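Local coordinates for protein beta subunit of photoactivated adenylyl cyclase (Beggiatoa sp. PS, PDB 5M2A) that probably converts ATP to cyclic AMP under the control of blue light, which is sensed by a flavin-binding BLUF domain, at residues A[221-226]-A[327-332]; A[287-292]-A[310-315]; A[258-261]-A[266-269]; A[205-210]-A[269-274]. All blocks are in the same frame, centred on the assembly; numbering follows the deposited sequence. Where two conformers were deposited one is given.

All four contacts reach the large mixed sheet of the adenylyl cyclase catalytic domain. Contacts 1 and 2 adjoin at one margin, centres about 12 Å apart: the backbones of T328 and I310 pair there, and T328 CG2 packs on L312 CD1 at 3.6 Å. Contacts 3 and 4 share H269 on strand 266-272, centres also about 12 Å apart, and both touch the second subunit. T221 of contact 1 packs on F210 of contact 4, whereas contacts 2 and 3 are about 33 Å apart between centres. Magnesium is held at D160, I161 and D204; the M207 side chain of contact 4 is about 13 Å from it, and R287 of contact 2 forms a salt bridge with D160.

Contact 1: A[221-226]-A[327-332]; sequences TSLDII and YTVNEA
A332 N donates to V329 O at 2.9 Å, the bond that folds 330-332 into a short 3-10 turn just past strand 324-329. This turn brings A332, E331 and V329 round one side chain, L223 of helix 215-235. Its two methyls divide the work. CD2 lies 3.9 Å from A332 CA and 4.0 Å from A332 CB, with V329 CG2 a looser neighbour at 4.3 Å, while CD1 meets E331 CB at 4.0 Å. L223 has CG anti to its carbonyl carbon (chi1 -59°), which aims both methyls off the helix at the turn. The E331 and L223 side chains cross at about a right angle; E331 offers CB, then bends at chi2 (-67°) and carries its carboxylate away from the leucine. Across these segments the evidence is thus of apolar touching alone, with 143 Å² buried on the two sides together. On the helix, L223 also rests on W307, while I225 faces helix 173-193. V329 and A332 in turn pack on F295 and L293 of strand 293-296, which pairs antiparallel with 324-329, and the contact thus joins helix 215-235 to the 3-10 turn that follows strand 324-329.

Contact 2: A[287-292]-A[310-315]; sequences RQLPYA and INLGAH
The loop that leads from helix 274-285 into strand 293-296 packs here on strand 309-315, an outer strand of the cyclase-domain sheet. L289, I310 and L312, together with Y291, make most of the 238 Å² buried between the two segments. The Y291 and I310 side chains cross at about a right angle: I310 CD1 comes as near as 3.2 Å to Y291 OH and 3.8 Å to Y291 CZ, a tight fit at the hydroxyl. On the same side of the ring plane, but by the CD1-CE1 bond rather than the hydroxyl end, L312 CD2 sits 3.9 Å from Y291 CE1; both methyls lie oblique to the ring. The remaining methyl of L312 is used by the loop as well, since L312 CD1 meets L289 CD1 at 3.8 Å. Because L312 has CG anti to its carbonyl carbon (chi1 -60°), its fork opens between L289 and Y291. An alanine here in place of Y291 would remove the ring and is likely to leave a gap beside I310 CD1 and L312 CD2, with T328 of the next strand also losing a packing partner. Polar bonds inside 310-315 shape the backbone beyond L312. H315 NE2 donates to L312 O at 2.8 Å, with the acceptor close to the imidazole plane (13° out of it). G313 N gives its hydrogen to N311 OD1, also at 2.8 Å, but stands above the plane of that amide carbonyl. A side-chain oxygen accepting from the backbone N two residues on is the mark of an Asx turn, here within the strand that hairpins with 324-329.

Contact 3: A[258-261]-A[266-269]; sequences EGNM and KMDH
The imidazole of H269 receives the carboxylate of E258 at its edge: E258 OE1 lies near the ring plane, 3.1 Å from both H269 NE2 and H269 CE1. The two flat groups are turned 38° against each other, and E258 CG also comes within 3.3 Å of H269 NE2, so the glutamate runs close beside the ring as well as ending at it. G259 O approaches the ring obliquely. H269 has CG anti to its backbone N (chi1 180°), which sends the ring along the strand toward E258. An alanine at E258 would take the carboxylate from the ring edge and would probably leave H269 freer to turn and R133 without its weak, long ion-pair partner. The backbones form an antiparallel hairpin. M261 and D268 form a hydrogen-bonded pair, with M261 N donating to D268 O and D268 N to M261 O, each at 2.9 Å and nearly straight. N260 and H269 form the adjacent non-hydrogen-bonded pair, CA atoms 4.7 Å apart. G259 turns the corner before them; at its backbone angles a side chain would press on the carbonyl O of E258. N260 sends its amide elsewhere: OD1 is hydrogen-bonded to Y129 OH of the second subunit, and ND2 to P144 O. The chemistry implies a division of labour, with backbone bonds fixing the hairpin register, the carboxylate and imidazole meeting at its corner, and an amide joining it to the partner subunit.

Contact 4: A[205-210]-A[269-274]; sequences CVMASF and HTLLGD
M207 and L271 point at one another from two strands that are not neighbours in the sheet, and their side chains cross obliquely. M207 is fully drawn out: CG is anti to the backbone N (chi1 177°) and both later torsions are also near 180°, so the methyl CE is carried as far from the 205-211 backbone as the chain allows. CE there is 3.8 Å from L271 CD1 and 4.2 Å from L271 CB, against the root of the leucine and one of its branches. L271 aims its CB toward the other strand in return. S209, two residues beyond M207 and on the same side of its strand, adds a looser touch from CB to L271 CD1 at 4.4 Å, while A208 between them points away toward I191 of helix 173-193. The strands stay well separated, as S209 and L271, the nearest pair, have CA atoms 9.3 Å apart. Strands 150-161 and 247-258 come between them in the order of the sheet, and their residues complete the packing: F158 against M207, K154 against S209, E258 against L271. On the other side of strand 266-272, T270 and L272 rest on G203 of the second subunit. Chiefly the methionine methyl against the leucine's CD1 and CB, with S209 CB as a looser addition, the contact rests its 118 Å² on shape and dispersion rather than on directed bonds, which implies a buried apolar join between strands that share no backbone pairing.

Contact 1: A[221-226]-A[327-332]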
loop_
_atom_site.group_PDB
_atom_site.type_symbol
_atom_site.label_atom_id
_atom_site.label_comp_id
_atom_site.label_asym_id
_atom_site.label_seq_id
_atom_site.Cartn_x
_atom_site.Cartn_y
_atom_site.Cartn_z
ATOM N N THR A 221 19.258 13.188 0.436
ATOM C CA THR A 221 17.958 12.971 -0.182
ATOM C C THR A 221 17.118 14.238 -0.143
ATOM O O THR A 221 16.583 14.687 -1.165
ATOM C CB THR A 221 17.234 11.845 0.549
ATOM O OG1 THR A 221 17.882 10.600 0.268
ATOM C CG2 THR A 221 15.784 11.779 0.102
ATOM N N SER A 222 16.979 14.812 1.049
ATOM C CA SER A 222 16.137 15.991 1.228
ATOM C C SER A 222 16.629 17.157 0.381
ATOM O O SER A 222 15.835 17.861 -0.257
ATOM C CB SER A 222 16.116 16.368 2.712
ATOM O OG SER A 222 15.676 15.255 3.480
ATOM N N LEU A 223 17.938 17.422 0.411
ATOM C CA LEU A 223 18.473 18.530 -0.382
ATOM C C LEU A 223 18.332 18.264 -1.873
ATOM O O LEU A 223 18.056 19.182 -2.654
ATOM C CB LEU A 223 19.939 18.767 -0.022
ATOM C CG LEU A 223 20.159 19.098 1.449
ATOM C CD1 LEU A 223 21.657 19.076 1.773
ATOM C CD2 LEU A 223 19.546 20.454 1.774
ATOM N N ASP A 224 18.528 17.016 -2.288
ATOM C CA ASP A 224 18.380 16.688 -3.703
ATOM C C ASP A 224 16.946 16.886 -4.168
ATOM O O ASP A 224 16.711 17.363 -5.289
ATOM C CB ASP A 224 18.835 15.247 -3.968
ATOM C CG ASP A 224 20.351 15.116 -4.032
ATOM O OD1 ASP A 224 21.049 16.119 -3.763
ATOM O OD2 ASP A 224 20.843 14.008 -4.349
ATOM N N ILE A 225 15.970 16.521 -3.330
ATOM C CA ILE A 225 14.567 16.787 -3.647
ATOM C C ILE A 225 14.346 18.277 -3.852
ATOM O O ILE A 225 13.783 18.718 -4.867
ATOM C CB ILE A 225 13.651 16.268 -2.525
ATOM C CG1 ILE A 225 13.725 14.753 -2.420
ATOM C CG2 ILE A 225 12.213 16.722 -2.765
ATOM C CD1 ILE A 225 13.303 14.082 -3.640
ATOM N N ILE A 226 14.766 19.064 -2.863
ATOM C CA ILE A 226 14.619 20.514 -2.954
ATOM C C ILE A 226 15.288 21.037 -4.214
ATOM O O ILE A 226 14.726 21.871 -4.941
ATOM C CB ILE A 226 15.206 21.160 -1.690
ATOM C CG1 ILE A 226 14.377 20.777 -0.459
ATOM C CG2 ILE A 226 15.377 22.684 -1.859
ATOM C CD1 ILE A 226 15.124 21.020 0.853
ATOM N N TYR A 327 16.861 21.215 14.397
ATOM C CA TYR A 327 18.061 21.554 13.658
ATOM C C TYR A 327 17.761 21.593 12.169
ATOM O O TYR A 327 16.753 21.071 11.697
ATOM C CB TYR A 327 19.184 20.540 13.905
ATOM C CG TYR A 327 19.750 20.577 15.293
ATOM C CD1 TYR A 327 19.195 19.812 16.315
ATOM C CD2 TYR A 327 20.836 21.384 15.587
ATOM C CE1 TYR A 327 19.719 19.856 17.599
ATOM C CE2 TYR A 327 21.361 21.433 16.860
ATOM C CZ TYR A 327 20.802 20.667 17.856
ATOM O OH TYR A 327 21.338 20.728 19.121
ATOM N N THR A 328 18.692 22.191 11.440
ATOM C CA THR A 328 18.701 22.160 9.993
ATOM C C THR A 328 20.154 22.203 9.544
ATOM O O THR A 328 21.076 22.149 10.364
ATOM C CB THR A 328 17.873 23.314 9.417
ATOM O OG1 THR A 328 17.771 23.158 7.997
ATOM C CG2 THR A 328 18.525 24.651 9.727
ATOM N N VAL A 329 20.359 22.266 8.232
ATOM C CA VAL A 329 21.682 22.506 7.673
ATOM C C VAL A 329 21.640 23.796 6.868
ATOM O O VAL A 329 20.596 24.187 6.337
ATOM C CB VAL A 329 22.190 21.322 6.812
ATOM C CG1 VAL A 329 22.369 20.058 7.689
ATOM C CG2 VAL A 329 21.243 21.026 5.647
ATOM N N ASN A 330 22.789 24.480 6.814
ATOM C CA ASN A 330 22.871 25.745 6.088
ATOM C C ASN A 330 22.411 25.586 4.640
ATOM O O ASN A 330 21.760 26.480 4.081
ATOM C CB ASN A 330 24.304 26.272 6.147
ATOM C CG ASN A 330 24.453 27.645 5.514
ATOM O OD1 ASN A 330 25.164 27.810 4.521
ATOM N ND2 ASN A 330 23.786 28.634 6.087
ATOM N N GLU A 331 22.735 24.451 4.018
ATOM C CA GLU A 331 22.358 24.213 2.626
ATOM C C GLU A 331 20.842 24.201 2.406
ATOM O O GLU A 331 20.396 24.373 1.266
ATOM C CB GLU A 331 22.952 22.882 2.140
ATOM C CG GLU A 331 24.478 22.843 2.059
ATOM C CD GLU A 331 25.043 23.767 0.989
ATOM O OE1 GLU A 331 24.427 23.892 -0.088
ATOM O OE2 GLU A 331 26.109 24.375 1.226
ATOM N N ALA A 332 20.041 24.007 3.454
ATOM C CA ALA A 332 18.589 23.963 3.309
ATOM C C ALA A 332 17.944 25.345 3.371
ATOM O O ALA A 332 16.712 25.446 3.326
ATOM C CB ALA A 332 17.966 23.062 4.378
#

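Contact 2: A[287-292]-A[310-315]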
loop_
_atom_site.group_PDB
_atom_site.type_symbol
_atom_site.label_atom_id
_atom_site.label_comp_id
_atom_site.label_asym_id
_atom_site.label_seq_id
_atom_site.Cartn_x
_atom_site.Cartn_y
_atom_site.Cartn_z
ATOM N N ARG A 287 7.209 25.557 7.384
ATOM C CA ARG A 287 6.432 26.702 6.900
ATOM C C ARG A 287 6.761 27.980 7.659
ATOM O O ARG A 287 6.609 29.082 7.115
ATOM C CB ARG A 287 4.935 26.421 7.025
ATOM C CG ARG A 287 4.317 25.743 5.828
ATOM C CD ARG A 287 4.852 24.346 5.640
ATOM N NE ARG A 287 4.186 23.689 4.526
ATOM C CZ ARG A 287 4.466 22.462 4.111
ATOM N NH1 ARG A 287 5.409 21.755 4.721
ATOM N NH2 ARG A 287 3.807 21.945 3.085
ATOM N N GLN A 288 7.178 27.856 8.917
ATOM C CA GLN A 288 7.489 28.996 9.766
ATOM C C GLN A 288 8.981 29.263 9.864
ATOM O O GLN A 288 9.391 30.162 10.605
ATOM C CB GLN A 288 6.924 28.775 11.174
ATOM C CG GLN A 288 5.563 28.110 11.211
ATOM C CD GLN A 288 5.168 27.690 12.615
ATOM O OE1 GLN A 288 5.596 28.297 13.602
ATOM N NE2 GLN A 288 4.355 26.644 12.713
ATOM N N LEU A 289 9.802 28.512 9.133
ATOM C CA LEU A 289 11.244 28.589 9.229
ATOM C C LEU A 289 11.854 29.092 7.925
ATOM O O LEU A 289 11.298 28.877 6.842
ATOM C CB LEU A 289 11.845 27.216 9.556
ATOM C CG LEU A 289 11.355 26.558 10.838
ATOM C CD1 LEU A 289 11.902 25.145 10.931
ATOM C CD2 LEU A 289 11.780 27.384 12.037
ATOM N N PRO A 290 13.003 29.747 7.994
ATOM C CA PRO A 290 13.690 30.159 6.762
ATOM C C PRO A 290 14.494 29.025 6.142
ATOM O O PRO A 290 15.440 29.267 5.386
ATOM C CB PRO A 290 14.592 31.307 7.236
ATOM C CG PRO A 290 14.847 31.004 8.676
ATOM C CD PRO A 290 13.614 30.338 9.203
ATOM N N TYR A 291 14.107 27.784 6.448
ATOM C CA TYR A 291 14.730 26.581 5.919
ATOM C C TYR A 291 13.645 25.591 5.523
ATOM O O TYR A 291 12.614 25.481 6.189
ATOM C CB TYR A 291 15.648 25.900 6.955
ATOM C CG TYR A 291 16.744 26.805 7.443
ATOM C CD1 TYR A 291 16.522 27.701 8.477
ATOM C CD2 TYR A 291 17.998 26.776 6.853
ATOM C CE1 TYR A 291 17.515 28.543 8.915
ATOM C CE2 TYR A 291 19.004 27.626 7.280
ATOM C CZ TYR A 291 18.754 28.499 8.313
ATOM O OH TYR A 291 19.739 29.339 8.753
ATOM N N ALA A 292 13.913 24.841 4.458
ATOM C CA ALA A 292 12.962 23.876 3.909
ATOM C C ALA A 292 13.135 22.470 4.472
ATOM O O ALA A 292 12.403 21.554 4.067
ATOM C CB ALA A 292 13.088 23.841 2.387
ATOM N N ILE A 310 22.632 24.015 12.079
ATOM C CA ILE A 310 22.091 25.263 12.598
ATOM C C ILE A 310 21.003 24.914 13.599
ATOM O O ILE A 310 20.073 24.165 13.275
ATOM C CB ILE A 310 21.542 26.149 11.464
ATOM C CG1 ILE A 310 22.694 26.647 10.584
ATOM C CG2 ILE A 310 20.749 27.314 12.045
ATOM C CD1 ILE A 310 22.260 27.447 9.380
ATOM N N ASN A 311 21.131 25.432 14.817
ATOM C CA ASN A 311 20.146 25.155 15.853
ATOM C C ASN A 311 18.987 26.139 15.740
ATOM O O ASN A 311 19.176 27.354 15.882
ATOM C CB ASN A 311 20.780 25.228 17.238
ATOM C CG ASN A 311 19.818 24.827 18.332
ATOM O OD1 ASN A 311 18.928 25.592 18.706
ATOM N ND2 ASN A 311 19.981 23.613 18.843
ATOM N N LEU A 312 17.787 25.610 15.505
ATOM C CA LEU A 312 16.579 26.407 15.363
ATOM C C LEU A 312 15.770 26.475 16.654
ATOM O O LEU A 312 14.588 26.834 16.619
ATOM C CB LEU A 312 15.726 25.855 14.220
ATOM C CG LEU A 312 16.457 25.869 12.877
ATOM C CD1 LEU A 312 15.605 25.252 11.784
ATOM C CD2 LEU A 312 16.847 27.302 12.517
ATOM N N GLY A 313 16.378 26.117 17.785
ATOM C CA GLY A 313 15.742 26.279 19.078
ATOM C C GLY A 313 14.766 25.162 19.398
ATOM O O GLY A 313 14.506 24.259 18.603
ATOM N N ALA A 314 14.218 25.232 20.608
ATOM C CA ALA A 314 13.252 24.242 21.060
ATOM C C ALA A 314 11.852 24.591 20.569
ATOM O O ALA A 314 11.434 25.752 20.609
ATOM C CB ALA A 314 13.264 24.136 22.586
ATOM N N HIS A 315 11.133 23.573 20.099
ATOM C CA HIS A 315 9.750 23.698 19.663
ATOM C C HIS A 315 8.948 22.545 20.249
ATOM O O HIS A 315 9.465 21.440 20.428
ATOM C CB HIS A 315 9.637 23.693 18.132
ATOM C CG HIS A 315 10.372 24.814 17.469
ATOM N ND1 HIS A 315 9.736 25.938 16.988
ATOM C CD2 HIS A 315 11.691 24.990 17.217
ATOM C CE1 HIS A 315 10.631 26.755 16.462
ATOM N NE2 HIS A 315 11.825 26.204 16.590
#

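Contact 3: A[258-261]-A[266-269]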
loop_
_atom_site.group_PDB
_atom_site.type_symbol
_atom_site.label_atom_id
_atom_site.label_comp_id
_atom_site.label_asym_id
_atom_site.label_seq_id
_atom_site.Cartn_x
_atom_site.Cartn_y
_atom_site.Cartn_z
ATOM N N GLU A 258 8.228 -1.888 13.478
ATOM C CA GLU A 258 7.992 -2.112 12.058
ATOM C C GLU A 258 7.428 -3.510 11.870
ATOM O O GLU A 258 7.963 -4.474 12.423
ATOM C CB GLU A 258 9.282 -1.950 11.241
ATOM C CG GLU A 258 9.111 -2.320 9.768
ATOM C CD GLU A 258 10.197 -1.745 8.868
ATOM O OE1 GLU A 258 9.856 -0.988 7.928
ATOM O OE2 GLU A 258 11.389 -2.044 9.098
ATOM N N GLY A 259 6.344 -3.616 11.117
ATOM C CA GLY A 259 5.761 -4.917 10.872
ATOM C C GLY A 259 4.309 -4.829 10.439
ATOM O O GLY A 259 3.781 -3.759 10.147
ATOM N N ASN A 260 3.690 -6.001 10.398
ATOM C CA ASN A 260 2.304 -6.135 9.981
ATOM C C ASN A 260 1.379 -5.696 11.101
ATOM O O ASN A 260 1.549 -6.111 12.248
ATOM C CB ASN A 260 2.018 -7.592 9.617
ATOM C CG ASN A 260 2.929 -8.099 8.530
ATOM O OD1 ASN A 260 3.184 -7.394 7.556
ATOM N ND2 ASN A 260 3.432 -9.327 8.689
ATOM N N MET A 261 0.392 -4.872 10.769
ATOM C CA MET A 261 -0.586 -4.442 11.751
ATOM C C MET A 261 -1.960 -4.358 11.108
ATOM O O MET A 261 -2.099 -4.059 9.920
ATOM C CB MET A 261 -0.191 -3.102 12.378
ATOM C CG MET A 261 0.816 -3.260 13.503
ATOM S SD MET A 261 1.797 -1.780 13.772
ATOM C CE MET A 261 3.295 -2.155 12.861
ATOM N N LYS A 266 -8.352 -5.557 7.238
ATOM C CA LYS A 266 -7.367 -4.663 6.643
ATOM C C LYS A 266 -6.059 -4.846 7.390
ATOM O O LYS A 266 -6.023 -4.708 8.617
ATOM C CB LYS A 266 -7.823 -3.204 6.712
ATOM C CG LYS A 266 -7.204 -2.323 5.653
ATOM C CD LYS A 266 -6.250 -1.312 6.236
ATOM C CE LYS A 266 -5.944 -0.199 5.241
ATOM N NZ LYS A 266 -5.284 -0.705 4.002
ATOM N N MET A 267 -5.003 -5.149 6.658
ATOM C CA MET A 267 -3.694 -5.303 7.209
ATOM C C MET A 267 -2.683 -4.516 6.396
ATOM O O MET A 267 -2.820 -4.388 5.222
ATOM C CB MET A 267 -3.295 -6.761 7.205
ATOM C CG MET A 267 -2.079 -7.099 8.028
ATOM S SD MET A 267 -1.245 -8.374 7.102
ATOM C CE MET A 267 -0.867 -7.434 5.665
ATOM N N ASP A 268 -1.689 -3.982 7.056
ATOM C CA ASP A 268 -0.670 -3.252 6.365
ATOM C C ASP A 268 0.631 -3.220 7.084
ATOM O O ASP A 268 0.739 -3.596 8.197
ATOM C CB ASP A 268 -1.134 -1.855 5.976
ATOM C CG ASP A 268 -0.562 -1.388 4.596
ATOM O OD1 ASP A 268 0.170 -2.108 3.899
ATOM O OD2 ASP A 268 -0.852 -0.269 4.192
ATOM N N HIS A 269 1.633 -2.791 6.370
ATOM C CA HIS A 269 2.915 -2.598 6.900
ATOM C C HIS A 269 2.840 -1.219 7.531
ATOM O O HIS A 269 2.476 -0.286 6.890
ATOM C CB HIS A 269 3.871 -2.448 5.785
ATOM C CG HIS A 269 5.260 -2.234 6.231
ATOM N ND1 HIS A 269 5.930 -1.065 6.012
ATOM C CD2 HIS A 269 6.115 -3.049 6.882
ATOM C CE1 HIS A 269 7.144 -1.165 6.496
ATOM N NE2 HIS A 269 7.278 -2.356 7.040
#

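Contact 4: A[205-210]-A[269-274]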
loop_
_atom_site.group_PDB
_atom_site.type_symbol
_atom_site.label_atom_id
_atom_site.label_comp_id
_atom_site.label_asym_id
_atom_site.label_seq_id
_atom_site.Cartn_x
_atom_site.Cartn_y
_atom_site.Cartn_z
ATOM N N CYS A 205 1.676 13.942 0.920
ATOM C CA CYS A 205 2.850 13.691 1.747
ATOM C C CYS A 205 3.509 12.371 1.371
ATOM O O CYS A 205 2.827 11.365 1.159
ATOM C CB CYS A 205 2.490 13.647 3.241
ATOM S SG CYS A 205 1.843 15.162 3.975
ATOM N N VAL A 206 4.840 12.375 1.315
ATOM C CA VAL A 206 5.634 11.169 1.098
ATOM C C VAL A 206 6.232 10.778 2.443
ATOM O O VAL A 206 6.893 11.594 3.099
ATOM C CB VAL A 206 6.749 11.378 0.061
ATOM C CG1 VAL A 206 7.581 10.092 -0.085
ATOM C CG2 VAL A 206 6.174 11.827 -1.278
ATOM N N MET A 207 6.003 9.537 2.856
ATOM C CA MET A 207 6.576 9.008 4.083
ATOM C C MET A 207 7.603 7.941 3.741
ATOM O O MET A 207 7.323 7.040 2.948
ATOM C CB MET A 207 5.493 8.413 4.982
ATOM C CG MET A 207 6.044 7.784 6.258
ATOM S SD MET A 207 4.722 6.986 7.210
ATOM C CE MET A 207 5.625 6.395 8.648
ATOM N N ALA A 208 8.781 8.027 4.353
ATOM C CA ALA A 208 9.851 7.081 4.063
ATOM C C ALA A 208 10.701 6.897 5.309
ATOM O O ALA A 208 10.589 7.653 6.274
ATOM C CB ALA A 208 10.717 7.535 2.884
ATOM N N SER A 209 11.541 5.858 5.302
ATOM C CA SER A 209 12.464 5.680 6.407
ATOM C C SER A 209 13.860 5.386 5.877
ATOM O O SER A 209 14.045 4.939 4.739
ATOM C CB SER A 209 12.025 4.547 7.342
ATOM O OG SER A 209 12.016 3.320 6.651
ATOM N N PHE A 210 14.837 5.666 6.735
ATOM C CA PHE A 210 16.239 5.355 6.521
ATOM C C PHE A 210 16.758 4.660 7.775
ATOM O O PHE A 210 16.167 4.766 8.851
ATOM C CB PHE A 210 17.052 6.635 6.251
ATOM C CG PHE A 210 16.699 7.340 4.956
ATOM C CD1 PHE A 210 15.633 8.221 4.893
ATOM C CD2 PHE A 210 17.486 7.158 3.831
ATOM C CE1 PHE A 210 15.335 8.876 3.697
ATOM C CE2 PHE A 210 17.212 7.824 2.644
ATOM C CZ PHE A 210 16.142 8.685 2.575
ATOM N N HIS A 269 1.633 -2.791 6.370
ATOM C CA HIS A 269 2.915 -2.598 6.900
ATOM C C HIS A 269 2.840 -1.219 7.531
ATOM O O HIS A 269 2.476 -0.286 6.890
ATOM C CB HIS A 269 3.871 -2.448 5.785
ATOM C CG HIS A 269 5.260 -2.234 6.231
ATOM N ND1 HIS A 269 5.930 -1.065 6.012
ATOM C CD2 HIS A 269 6.115 -3.049 6.882
ATOM C CE1 HIS A 269 7.144 -1.165 6.496
ATOM N NE2 HIS A 269 7.278 -2.356 7.040
ATOM N N THR A 270 3.193 -1.110 8.788
ATOM C CA THR A 270 3.110 0.159 9.470
ATOM C C THR A 270 4.380 0.401 10.287
ATOM O O THR A 270 5.166 -0.499 10.504
ATOM C CB THR A 270 1.836 0.183 10.346
ATOM O OG1 THR A 270 0.769 -0.484 9.663
ATOM C CG2 THR A 270 1.354 1.609 10.735
ATOM N N LEU A 271 4.560 1.644 10.690
ATOM C CA LEU A 271 5.650 2.060 11.525
ATOM C C LEU A 271 4.985 2.794 12.640
ATOM O O LEU A 271 4.235 3.680 12.415
ATOM C CB LEU A 271 6.644 2.951 10.799
ATOM C CG LEU A 271 7.422 2.372 9.635
ATOM C CD1 LEU A 271 8.034 3.494 8.845
ATOM C CD2 LEU A 271 8.460 1.385 10.071
ATOM N N LEU A 272 5.276 2.375 13.845
ATOM C CA LEU A 272 4.670 2.912 15.057
ATOM C C LEU A 272 5.761 3.504 15.922
ATOM O O LEU A 272 6.733 2.815 16.244
ATOM C CB LEU A 272 3.963 1.839 15.880
ATOM C CG LEU A 272 2.744 1.046 15.435
ATOM C CD1 LEU A 272 2.360 0.107 16.569
ATOM C CD2 LEU A 272 1.587 1.947 15.063
ATOM N N GLY A 273 5.579 4.746 16.340
ATOM C CA GLY A 273 6.474 5.325 17.321
ATOM C C GLY A 273 6.444 6.831 17.256
ATOM O O GLY A 273 5.984 7.425 16.284
ATOM N N ASP A 274 6.972 7.434 18.324
ATOM C CA ASP A 274 7.000 8.891 18.446
ATOM C C ASP A 274 7.650 9.544 17.241
ATOM O O ASP A 274 7.237 10.626 16.813
ATOM C CB ASP A 274 7.752 9.289 19.714
ATOM C CG ASP A 274 6.825 9.648 20.843
ATOM O OD1 ASP A 274 5.730 10.169 20.553
ATOM O OD2 ASP A 274 7.193 9.409 22.012
#